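Local coordinates for immunity 23 family protein (Burkholderia dolosa AU0158, PDB 5FFP) that probably protects its own cell by neutralising the cognate toxin of a contact-dependent growth inhibition system, at residues A[62-76]-A[114-128]. Residues are numbered along the deposited sequence; the frame is centred on the assembly and turned at random.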
loop_
_atom_site.group_PDB
_atom_site.type_symbol
_atom_site.label_atom_id
_atom_site.label_comp_id
_atom_site.label_asym_id
_atom_site.label_seq_id
_atom_site.Cartn_x
_atom_site.Cartn_y
_atom_site.Cartn_z
ATOM N N VAL A 62 -4.205 15.269 10.505
ATOM C CA VAL A 62 -4.931 14.375 9.626
ATOM C C VAL A 62 -6.244 15.074 9.264
ATOM O O VAL A 62 -7.335 14.519 9.379
ATOM C CB VAL A 62 -5.069 12.955 10.255
ATOM C CG1 VAL A 62 -3.695 12.316 10.374
ATOM C CG2 VAL A 62 -5.740 12.985 11.636
ATOM N N GLU A 63 -6.101 16.333 8.843
ATOM C CA GLU A 63 -7.222 17.155 8.394
ATOM C C GLU A 63 -7.807 16.574 7.121
ATOM O O GLU A 63 -7.073 16.303 6.166
ATOM C CB GLU A 63 -6.739 18.584 8.102
ATOM C CG GLU A 63 -6.691 19.517 9.300
ATOM C CD GLU A 63 -7.991 20.284 9.487
ATOM O OE1 GLU A 63 -9.039 19.769 9.034
ATOM O OE2 GLU A 63 -7.969 21.398 10.075
ATOM N N ASP A 64 -9.116 16.388 7.083
ATOM C CA ASP A 64 -9.765 16.058 5.820
ATOM C C ASP A 64 -11.228 16.463 5.850
ATOM O O ASP A 64 -12.058 15.825 6.511
ATOM C CB ASP A 64 -9.608 14.581 5.458
ATOM C CG ASP A 64 -10.113 14.287 4.072
ATOM O OD1 ASP A 64 -11.289 14.602 3.810
ATOM O OD2 ASP A 64 -9.352 13.752 3.252
ATOM N N ALA A 65 -11.523 17.528 5.112
ATOM C CA ALA A 65 -12.807 18.205 5.197
ATOM C C ALA A 65 -13.916 17.371 4.593
ATOM O O ALA A 65 -15.030 17.328 5.113
ATOM C CB ALA A 65 -12.722 19.554 4.504
ATOM N N GLU A 66 -13.609 16.688 3.504
ATOM C CA GLU A 66 -14.612 15.897 2.822
ATOM C C GLU A 66 -15.075 14.778 3.745
ATOM O O GLU A 66 -16.267 14.659 4.050
ATOM C CB GLU A 66 -14.040 15.327 1.520
ATOM C CG GLU A 66 -15.091 14.804 0.547
ATOM C CD GLU A 66 -14.732 13.453 -0.065
ATOM O OE1 GLU A 66 -13.614 12.924 0.177
ATOM O OE2 GLU A 66 -15.592 12.899 -0.782
ATOM N N LEU A 67 -14.105 14.002 4.230
ATOM C CA LEU A 67 -14.372 12.799 5.021
ATOM C C LEU A 67 -15.064 13.137 6.327
ATOM O O LEU A 67 -15.856 12.334 6.845
ATOM C CB LEU A 67 -13.067 12.056 5.322
ATOM C CG LEU A 67 -12.335 11.466 4.110
ATOM C CD1 LEU A 67 -10.924 11.025 4.487
ATOM C CD2 LEU A 67 -13.140 10.312 3.521
ATOM N N PHE A 68 -14.732 14.305 6.875
ATOM C CA PHE A 68 -15.410 14.797 8.071
ATOM C C PHE A 68 -16.900 14.976 7.820
ATOM O O PHE A 68 -17.718 14.539 8.626
ATOM C CB PHE A 68 -14.805 16.118 8.557
ATOM C CG PHE A 68 -15.140 16.426 9.976
ATOM C CD1 PHE A 68 -16.375 16.963 10.304
ATOM C CD2 PHE A 68 -14.245 16.139 10.993
ATOM C CE1 PHE A 68 -16.710 17.225 11.616
ATOM C CE2 PHE A 68 -14.569 16.393 12.311
ATOM C CZ PHE A 68 -15.808 16.941 12.622
ATOM N N HIS A 69 -17.243 15.592 6.692
ATOM C CA HIS A 69 -18.615 16.041 6.446
ATOM C C HIS A 69 -19.518 15.059 5.706
ATOM O O HIS A 69 -20.732 15.256 5.674
ATOM C CB HIS A 69 -18.610 17.400 5.730
ATOM C CG HIS A 69 -18.213 18.529 6.626
ATOM N ND1 HIS A 69 -17.010 19.192 6.510
ATOM C CD2 HIS A 69 -18.839 19.073 7.698
ATOM C CE1 HIS A 69 -16.924 20.113 7.453
ATOM N NE2 HIS A 69 -18.020 20.061 8.188
ATOM N N ILE A 70 -18.957 14.002 5.128
ATOM C CA ILE A 70 -19.782 13.036 4.405
ATOM C C ILE A 70 -20.295 11.985 5.387
ATOM O O ILE A 70 -20.091 12.103 6.582
ATOM C CB ILE A 70 -19.040 12.421 3.194
ATOM C CG1 ILE A 70 -17.855 11.564 3.643
ATOM C CG2 ILE A 70 -18.578 13.521 2.239
ATOM C CD1 ILE A 70 -17.108 10.934 2.491
ATOM N N SER A 71 -21.004 10.990 4.874
ATOM C CA SER A 71 -21.578 9.934 5.692
ATOM C C SER A 71 -20.480 9.077 6.329
ATOM O O SER A 71 -19.382 8.974 5.767
ATOM C CB SER A 71 -22.488 9.053 4.821
ATOM O OG SER A 71 -22.977 7.927 5.531
ATOM N N PRO A 72 -20.758 8.475 7.510
ATOM C CA PRO A 72 -19.848 7.467 8.073
ATOM C C PRO A 72 -19.655 6.295 7.124
ATOM O O PRO A 72 -18.521 5.833 6.925
ATOM C CB PRO A 72 -20.571 6.990 9.341
ATOM C CG PRO A 72 -21.970 7.512 9.249
ATOM C CD PRO A 72 -21.910 8.738 8.396
ATOM N N GLU A 73 -20.761 5.834 6.534
ATOM C CA GLU A 73 -20.779 4.750 5.530
ATOM C C GLU A 73 -19.857 5.008 4.328
ATOM O O GLU A 73 -19.069 4.151 3.935
ATOM C CB GLU A 73 -22.230 4.534 5.061
ATOM C CG GLU A 73 -22.459 3.557 3.909
ATOM C CD GLU A 73 -23.947 3.274 3.682
ATOM O OE1 GLU A 73 -24.713 3.110 4.668
ATOM O OE2 GLU A 73 -24.363 3.212 2.502
ATOM N N ASP A 74 -19.947 6.203 3.767
ATOM C CA ASP A 74 -19.151 6.546 2.596
ATOM C C ASP A 74 -17.700 6.812 2.977
ATOM O O ASP A 74 -16.792 6.368 2.284
ATOM C CB ASP A 74 -19.749 7.754 1.859
ATOM C CG ASP A 74 -21.130 7.466 1.289
ATOM O OD1 ASP A 74 -21.894 6.698 1.905
ATOM O OD2 ASP A 74 -21.462 8.012 0.226
ATOM N N ALA A 75 -17.479 7.523 4.080
ATOM C CA ALA A 75 -16.117 7.823 4.543
ATOM C C ALA A 75 -15.305 6.538 4.825
ATOM O O ALA A 75 -14.162 6.400 4.379
ATOM C CB ALA A 75 -16.159 8.708 5.780
ATOM N N TYR A 76 -15.908 5.607 5.554
ATOM C CA TYR A 76 -15.256 4.330 5.853
ATOM C C TYR A 76 -14.879 3.542 4.595
ATOM O O TYR A 76 -13.840 2.895 4.562
ATOM C CB TYR A 76 -16.161 3.479 6.736
ATOM C CG TYR A 76 -15.572 2.144 7.144
ATOM C CD1 TYR A 76 -14.578 2.069 8.107
ATOM C CD2 TYR A 76 -16.025 0.962 6.578
ATOM C CE1 TYR A 76 -14.046 0.850 8.492
ATOM C CE2 TYR A 76 -15.500 -0.258 6.949
ATOM C CZ TYR A 76 -14.506 -0.311 7.898
ATOM O OH TYR A 76 -13.983 -1.525 8.282
ATOM N N LEU A 114 -8.965 8.263 12.138
ATOM C CA LEU A 114 -9.076 9.596 12.682
ATOM C C LEU A 114 -9.142 10.623 11.537
ATOM O O LEU A 114 -8.259 10.648 10.666
ATOM C CB LEU A 114 -7.868 9.890 13.550
ATOM C CG LEU A 114 -7.953 11.107 14.480
ATOM C CD1 LEU A 114 -9.088 10.964 15.473
ATOM C CD2 LEU A 114 -6.639 11.303 15.221
ATOM N N VAL A 115 -10.175 11.469 11.543
ATOM C CA VAL A 115 -10.265 12.618 10.631
ATOM C C VAL A 115 -10.475 13.888 11.460
ATOM O O VAL A 115 -11.385 13.954 12.292
ATOM C CB VAL A 115 -11.464 12.474 9.665
ATOM C CG1 VAL A 115 -11.641 13.731 8.822
ATOM C CG2 VAL A 115 -11.318 11.252 8.771
ATOM N N GLU A 116 -9.649 14.903 11.222
ATOM C CA GLU A 116 -9.745 16.149 11.961
ATOM C C GLU A 116 -10.384 17.225 11.072
ATOM O O GLU A 116 -10.292 17.151 9.849
ATOM C CB GLU A 116 -8.360 16.610 12.427
ATOM C CG GLU A 116 -7.679 15.671 13.414
ATOM C CD GLU A 116 -6.272 16.157 13.781
ATOM O OE1 GLU A 116 -5.781 17.094 13.115
ATOM O OE2 GLU A 116 -5.660 15.645 14.736
ATOM N N TYR A 117 -11.066 18.190 11.699
ATOM C CA TYR A 117 -11.549 19.363 11.011
ATOM C C TYR A 117 -11.476 20.557 11.940
ATOM O O TYR A 117 -12.130 20.580 12.981
ATOM C CB TYR A 117 -12.988 19.199 10.503
ATOM C CG TYR A 117 -13.496 20.440 9.778
ATOM C CD1 TYR A 117 -13.155 20.674 8.454
ATOM C CD2 TYR A 117 -14.298 21.382 10.426
ATOM C CE1 TYR A 117 -13.599 21.806 7.784
ATOM C CE2 TYR A 117 -14.749 22.522 9.768
ATOM C CZ TYR A 117 -14.398 22.726 8.446
ATOM O OH TYR A 117 -14.834 23.825 7.764
ATOM N N ASP A 118 -10.682 21.543 11.553
ATOM C CA ASP A 118 -10.557 22.746 12.325
ATOM C C ASP A 118 -10.206 22.368 13.778
ATOM O O ASP A 118 -9.062 21.982 14.035
ATOM C CB ASP A 118 -11.844 23.585 12.170
ATOM C CG ASP A 118 -11.644 25.032 12.553
ATOM O OD1 ASP A 118 -12.530 25.605 13.224
ATOM O OD2 ASP A 118 -10.596 25.600 12.172
ATOM N N GLU A 119 -11.187 22.432 14.690
ATOM C CA GLU A 119 -10.995 22.172 16.126
ATOM C C GLU A 119 -11.719 20.900 16.642
ATOM O O GLU A 119 -11.742 20.634 17.841
ATOM C CB GLU A 119 -11.409 23.411 16.942
ATOM C CG GLU A 119 -10.396 24.558 16.864
ATOM C CD GLU A 119 -8.955 24.166 17.219
ATOM O OE1 GLU A 119 -8.093 25.067 17.141
ATOM O OE2 GLU A 119 -8.661 22.992 17.578
ATOM N N SER A 120 -12.271 20.099 15.736
ATOM C CA SER A 120 -12.963 18.866 16.124
ATOM C C SER A 120 -12.240 17.690 15.501
ATOM O O SER A 120 -11.225 17.852 14.819
ATOM C CB SER A 120 -14.435 18.854 15.660
ATOM O OG SER A 120 -15.142 20.008 16.060
ATOM N N ALA A 121 -12.776 16.501 15.732
ATOM C CA ALA A 121 -12.255 15.290 15.096
ATOM C C ALA A 121 -13.286 14.187 15.126
ATOM O O ALA A 121 -14.197 14.203 15.941
ATOM C CB ALA A 121 -10.963 14.839 15.753
ATOM N N LYS A 122 -13.133 13.235 14.226
ATOM C CA LYS A 122 -14.014 12.083 14.150
ATOM C C LYS A 122 -13.213 10.788 14.151
ATOM O O LYS A 122 -12.269 10.640 13.383
ATOM C CB LYS A 122 -14.826 12.130 12.867
ATOM C CG LYS A 122 -16.030 13.015 12.955
ATOM C CD LYS A 122 -16.783 13.016 11.650
ATOM C CE LYS A 122 -18.015 13.880 11.795
ATOM N NZ LYS A 122 -18.793 14.007 10.533
ATOM N N LEU A 123 -13.586 9.863 15.020
ATOM C CA LEU A 123 -13.214 8.477 14.843
ATOM C C LEU A 123 -14.267 7.858 13.971
ATOM O O LEU A 123 -15.458 7.973 14.251
ATOM C CB LEU A 123 -13.176 7.730 16.156
ATOM C CG LEU A 123 -11.965 7.963 17.038
ATOM C CD1 LEU A 123 -12.154 7.176 18.318
ATOM C CD2 LEU A 123 -10.701 7.529 16.315
ATOM N N ILE A 124 -13.823 7.207 12.908
ATOM C CA ILE A 124 -14.719 6.550 11.977
ATOM C C ILE A 124 -14.279 5.095 11.952
ATOM O O ILE A 124 -13.144 4.798 11.613
ATOM C CB ILE A 124 -14.606 7.193 10.569
ATOM C CG1 ILE A 124 -14.835 8.707 10.684
ATOM C CG2 ILE A 124 -15.565 6.524 9.571
ATOM C CD1 ILE A 124 -15.009 9.447 9.368
ATOM N N TYR A 125 -15.188 4.202 12.295
ATOM C CA TYR A 125 -14.866 2.813 12.538
ATOM C C TYR A 125 -15.894 1.919 11.881
ATOM O O TYR A 125 -17.046 2.313 11.637
ATOM C CB TYR A 125 -14.879 2.545 14.036
ATOM C CG TYR A 125 -16.232 2.831 14.685
ATOM C CD1 TYR A 125 -17.225 1.848 14.722
ATOM C CD2 TYR A 125 -16.516 4.077 15.255
ATOM C CE1 TYR A 125 -18.451 2.099 15.285
ATOM C CE2 TYR A 125 -17.754 4.326 15.835
ATOM C CZ TYR A 125 -18.718 3.340 15.828
ATOM O OH TYR A 125 -19.953 3.542 16.387
ATOM N N GLY A 126 -15.465 0.705 11.595
ATOM C CA GLY A 126 -16.347 -0.358 11.125
ATOM C C GLY A 126 -15.581 -1.669 11.167
ATOM O O GLY A 126 -14.418 -1.704 11.552
ATOM N N PHE A 127 -16.238 -2.747 10.773
ATOM C CA PHE A 127 -15.625 -4.067 10.758
ATOM C C PHE A 127 -15.462 -4.519 9.305
ATOM O O PHE A 127 -16.448 -4.639 8.586
ATOM C CB PHE A 127 -16.497 -5.053 11.542
ATOM C CG PHE A 127 -15.955 -6.463 11.566
ATOM C CD1 PHE A 127 -14.803 -6.764 12.277
ATOM C CD2 PHE A 127 -16.602 -7.489 10.884
ATOM C CE1 PHE A 127 -14.310 -8.060 12.302
ATOM C CE2 PHE A 127 -16.115 -8.785 10.905
ATOM C CZ PHE A 127 -14.969 -9.073 11.616
ATOM N N LYS A 128 -14.217 -4.737 8.877
ATOM C CA LYS A 128 -13.914 -5.308 7.555
ATOM C C LYS A 128 -14.512 -4.461 6.433
ATOM O O LYS A 128 -14.315 -3.241 6.431
ATOM C CB LYS A 128 -14.388 -6.759 7.469
ATOM C CG LYS A 128 -13.739 -7.705 8.477
ATOM C CD LYS A 128 -12.578 -8.487 7.880
ATOM C CE LYS A 128 -12.193 -9.651 8.777
ATOM N NZ LYS A 128 -11.321 -10.628 8.063
#
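A beta-hairpin, strands 110-117 and 120-127 of a three-stranded antiparallel sheet, joined by a type II' turn, is covered on one face by helices 65-69 and 72-83; Phe68 and His69 of the first helix meet Tyr117 near the turn as an aromatic cluster. The Phe68 ring stands between two aliphatic groups: Tyr117 CB lies over one face, 3.6 Å from the Phe68 ring centroid, and Lys122 CE over the opposite one. With its CG anti to the backbone N (chi1 -161°), Phe68 drops from the helix into this slot. Lys122 suits the place because its extended chain offers methylene groups to the ring, while its ammonium forms a salt bridge with Glu136 of strand 135-140. His69 turns its ring edge to the face of Tyr117, planes at 78°, and its ND1 donates to Ala65 O, which helps orient the imidazole. Val115 packs on Leu67 CB, and Ile124 CD1 on Ala75 CB. Before the helix, Glu63 and Glu116 form a single beta bridge: Glu116 N bonds to Val62 O (3.0 Å), and Asp64 N to Glu116 O (3.1 Å). Glu63 bends at chi2, bringing OE2 to Asp118 N in the turn. Farther along, glycine lets the strand backbone come directly under the Tyr76 ring face, and the Tyr76 hydroxyl donates to Lys128 O. Polar bonds at both ends thus flank a partly exposed aromatic cluster and a buried aliphatic patch, joining helices to strands.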